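Local coordinates for protein GDP-mannose-dependent alpha-(1-6)-phosphatidylinositol monomannoside mannosyltransferase (Corynebacterium glutamicum, PDB 3OKP) that is a mannosyltransferase of the GT-B class with two Rossmann-like domains, modelled here with guanosine-5'-diphosphate-alpha-D-mannose, at residues T145-S148 with Q149-R153. Residues are numbered along the deposited sequence; the frame is centred on the assembly and turned at random.
Sequences TYIS and QYTLR
S148 caps the helix that starts at Q149: its OG accepts from T151 N at 3.3 Å, nearly straight at 167°. A chi1 of 59° tucks OG back over the S148 backbone, toward the amides of the first helical turn; the same hydroxyl also bonds to G291 O. One residue on, L152 N gives the first i to i+4 backbone bond, to S148 O at 3.1 Å. T151 OG1 lies 3.0 Å from that same S148 O, and a water accepting from I147 N has its oxygen 2.9 Å from T151 OG1. This is the strand-to-helix turn of a beta-alpha-beta unit in the seven-stranded parallel sheet of the N-terminal Rossmann-like domain, 143-146 running into 149-159. At the turn, E316 accepts from Q149 N and Y150 N, and the I147 side chain stands about 8 Å from the bound guanosine-5'-diphosphate-alpha-D-mannose. Y146 and L152 meet in a CH-pi contact, L152 CD2 over one face of the ring, 3.9 Å from its centroid, while H167 also meets this ring. At the ring's edge Y146 OH donates to Q149 OE1 (2.8 Å), the amide standing almost perpendicular to the ring; a bend at chi2 (-61°) swings the glutamine's end back to the tyrosine.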
ATOM      1  N   THR A 145      -8.938  -7.584  -9.813  1.00 10.89           N
ATOM      2  CA  THR A 145      -8.470  -7.522  -8.429  1.00 10.52           C
ATOM      3  C   THR A 145      -8.629  -6.120  -7.835  1.00 10.45           C
ATOM      4  O   THR A 145      -8.593  -5.121  -8.556  1.00 10.19           O
ATOM      5  CB  THR A 145      -7.022  -8.056  -8.243  1.00 10.24           C
ATOM      6  OG1 THR A 145      -6.068  -7.040  -8.569  1.00  9.92           O
ATOM      7  CG2 THR A 145      -6.774  -9.311  -9.090  1.00  9.73           C
ATOM      8  N   TYR A 146      -8.825  -6.070  -6.518  1.00 10.36           N
ATOM      9  CA  TYR A 146      -9.044  -4.822  -5.794  1.00 10.60           C
ATOM     10  C   TYR A 146      -8.267  -4.846  -4.477  1.00 10.62           C
ATOM     11  O   TYR A 146      -7.996  -5.917  -3.934  1.00 10.68           O
ATOM     12  CB  TYR A 146     -10.545  -4.603  -5.544  1.00 10.81           C
ATOM     13  CG  TYR A 146     -11.209  -5.688  -4.714  1.00 11.15           C
ATOM     14  CD1 TYR A 146     -11.261  -5.594  -3.323  1.00 11.63           C
ATOM     15  CD2 TYR A 146     -11.791  -6.804  -5.318  1.00 11.23           C
ATOM     16  CE1 TYR A 146     -11.869  -6.585  -2.552  1.00 12.03           C
ATOM     17  CE2 TYR A 146     -12.404  -7.802  -4.553  1.00 11.30           C
ATOM     18  CZ  TYR A 146     -12.436  -7.682  -3.172  1.00 12.07           C
ATOM     19  OH  TYR A 146     -13.038  -8.656  -2.405  1.00 12.80           O
ATOM     20  N   ILE A 147      -7.926  -3.666  -3.966  1.00 10.94           N
ATOM     21  CA  ILE A 147      -7.093  -3.551  -2.760  1.00 11.25           C
ATOM     22  C   ILE A 147      -7.881  -3.554  -1.435  1.00 11.49           C
ATOM     23  O   ILE A 147      -7.362  -3.987  -0.405  1.00 11.58           O
ATOM     24  CB  ILE A 147      -6.125  -2.328  -2.826  1.00 11.19           C
ATOM     25  CG1 ILE A 147      -6.895  -1.001  -2.785  1.00 11.88           C
ATOM     26  CG2 ILE A 147      -5.221  -2.425  -4.067  1.00 10.95           C
ATOM     27  CD1 ILE A 147      -6.026   0.227  -2.519  1.00 12.29           C
ATOM     28  N   SER A 148      -9.124  -3.074  -1.470  1.00 11.64           N
ATOM     29  CA  SER A 148      -9.977  -3.048  -0.279  1.00 12.01           C
ATOM     30  C   SER A 148     -11.455  -3.190  -0.629  1.00 12.24           C
ATOM     31  O   SER A 148     -11.866  -2.911  -1.756  1.00 11.76           O
ATOM     32  CB  SER A 148      -9.753  -1.758   0.520  1.00 12.48           C
ATOM     33  OG  SER A 148     -10.038  -0.610  -0.263  1.00 12.74           O
ATOM     34  N   GLN A 149     -12.251  -3.623   0.348  1.00 12.59           N
ATOM     35  CA  GLN A 149     -13.701  -3.685   0.188  1.00 13.09           C
ATOM     36  C   GLN A 149     -14.275  -2.298  -0.080  1.00 13.30           C
ATOM     37  O   GLN A 149     -15.291  -2.162  -0.767  1.00 13.19           O
ATOM     38  CB  GLN A 149     -14.366  -4.310   1.417  1.00 13.94           C
ATOM     39  CG  GLN A 149     -14.044  -5.792   1.629  1.00 14.57           C
ATOM     40  CD  GLN A 149     -14.506  -6.687   0.480  1.00 15.73           C
ATOM     41  OE1 GLN A 149     -13.828  -7.653   0.127  1.00 16.79           O
ATOM     42  NE2 GLN A 149     -15.659  -6.369  -0.104  1.00 16.45           N
ATOM     43  N   TYR A 150     -13.610  -1.273   0.457  1.00 13.33           N
ATOM     44  CA  TYR A 150     -13.982   0.113   0.194  1.00 13.89           C
ATOM     45  C   TYR A 150     -13.893   0.478  -1.290  1.00 13.51           C
ATOM     46  O   TYR A 150     -14.871   0.959  -1.867  1.00 13.51           O
ATOM     47  CB  TYR A 150     -13.141   1.095   1.020  1.00 14.29           C
ATOM     48  CG  TYR A 150     -13.482   2.536   0.714  1.00 14.91           C
ATOM     49  CD1 TYR A 150     -14.567   3.155   1.331  1.00 15.38           C
ATOM     50  CD2 TYR A 150     -12.740   3.273  -0.216  1.00 14.74           C
ATOM     51  CE1 TYR A 150     -14.900   4.471   1.049  1.00 16.62           C
ATOM     52  CE2 TYR A 150     -13.068   4.594  -0.508  1.00 15.67           C
ATOM     53  CZ  TYR A 150     -14.149   5.185   0.129  1.00 16.11           C
ATOM     54  OH  TYR A 150     -14.488   6.492  -0.146  1.00 17.41           O
ATOM     55  N   THR A 151     -12.725   0.261  -1.898  1.00 13.23           N
ATOM     56  CA  THR A 151     -12.532   0.605  -3.313  1.00 13.29           C
ATOM     57  C   THR A 151     -13.483  -0.190  -4.199  1.00 13.45           C
ATOM     58  O   THR A 151     -14.067   0.364  -5.136  1.00 13.49           O
ATOM     59  CB  THR A 151     -11.066   0.438  -3.801  1.00 12.79           C
ATOM     60  OG1 THR A 151     -10.646  -0.925  -3.655  1.00 12.44           O
ATOM     61  CG2 THR A 151     -10.126   1.361  -3.029  1.00 12.88           C
ATOM     62  N   LEU A 152     -13.655  -1.474  -3.880  1.00 13.63           N
ATOM     63  CA  LEU A 152     -14.619  -2.328  -4.574  1.00 14.08           C
ATOM     64  C   LEU A 152     -16.030  -1.733  -4.585  1.00 14.94           C
ATOM     65  O   LEU A 152     -16.662  -1.658  -5.638  1.00 14.86           O
ATOM     66  CB  LEU A 152     -14.642  -3.744  -3.980  1.00 14.00           C
ATOM     67  CG  LEU A 152     -15.586  -4.742  -4.670  1.00 14.19           C
ATOM     68  CD1 LEU A 152     -15.154  -5.005  -6.116  1.00 13.52           C
ATOM     69  CD2 LEU A 152     -15.696  -6.044  -3.897  1.00 14.56           C
ATOM     70  N   ARG A 153     -16.515  -1.304  -3.420  1.00 15.89           N
ATOM     71  CA  ARG A 153     -17.840  -0.682  -3.324  1.00 17.10           C
ATOM     72  C   ARG A 153     -17.967   0.553  -4.223  1.00 17.34           C
ATOM     73  O   ARG A 153     -19.011   0.767  -4.845  1.00 17.66           O
ATOM     74  CB  ARG A 153     -18.176  -0.326  -1.872  1.00 17.70           C
ATOM     75  CG  ARG A 153     -19.600   0.201  -1.678  1.00 18.84           C
ATOM     76  CD  ARG A 153     -19.964   0.387  -0.208  1.00 19.46           C
ATOM     77  NE  ARG A 153     -19.298   1.537   0.404  1.00 20.01           N
ATOM     78  CZ  ARG A 153     -18.266   1.450   1.240  1.00 20.49           C
ATOM     79  NH1 ARG A 153     -17.766   0.263   1.572  1.00 20.12           N
ATOM     80  NH2 ARG A 153     -17.733   2.552   1.748  1.00 20.64           N
TER
HETATM   81  O   HOH W   1      -8.606  -1.244  -5.736  1.00  9.13           O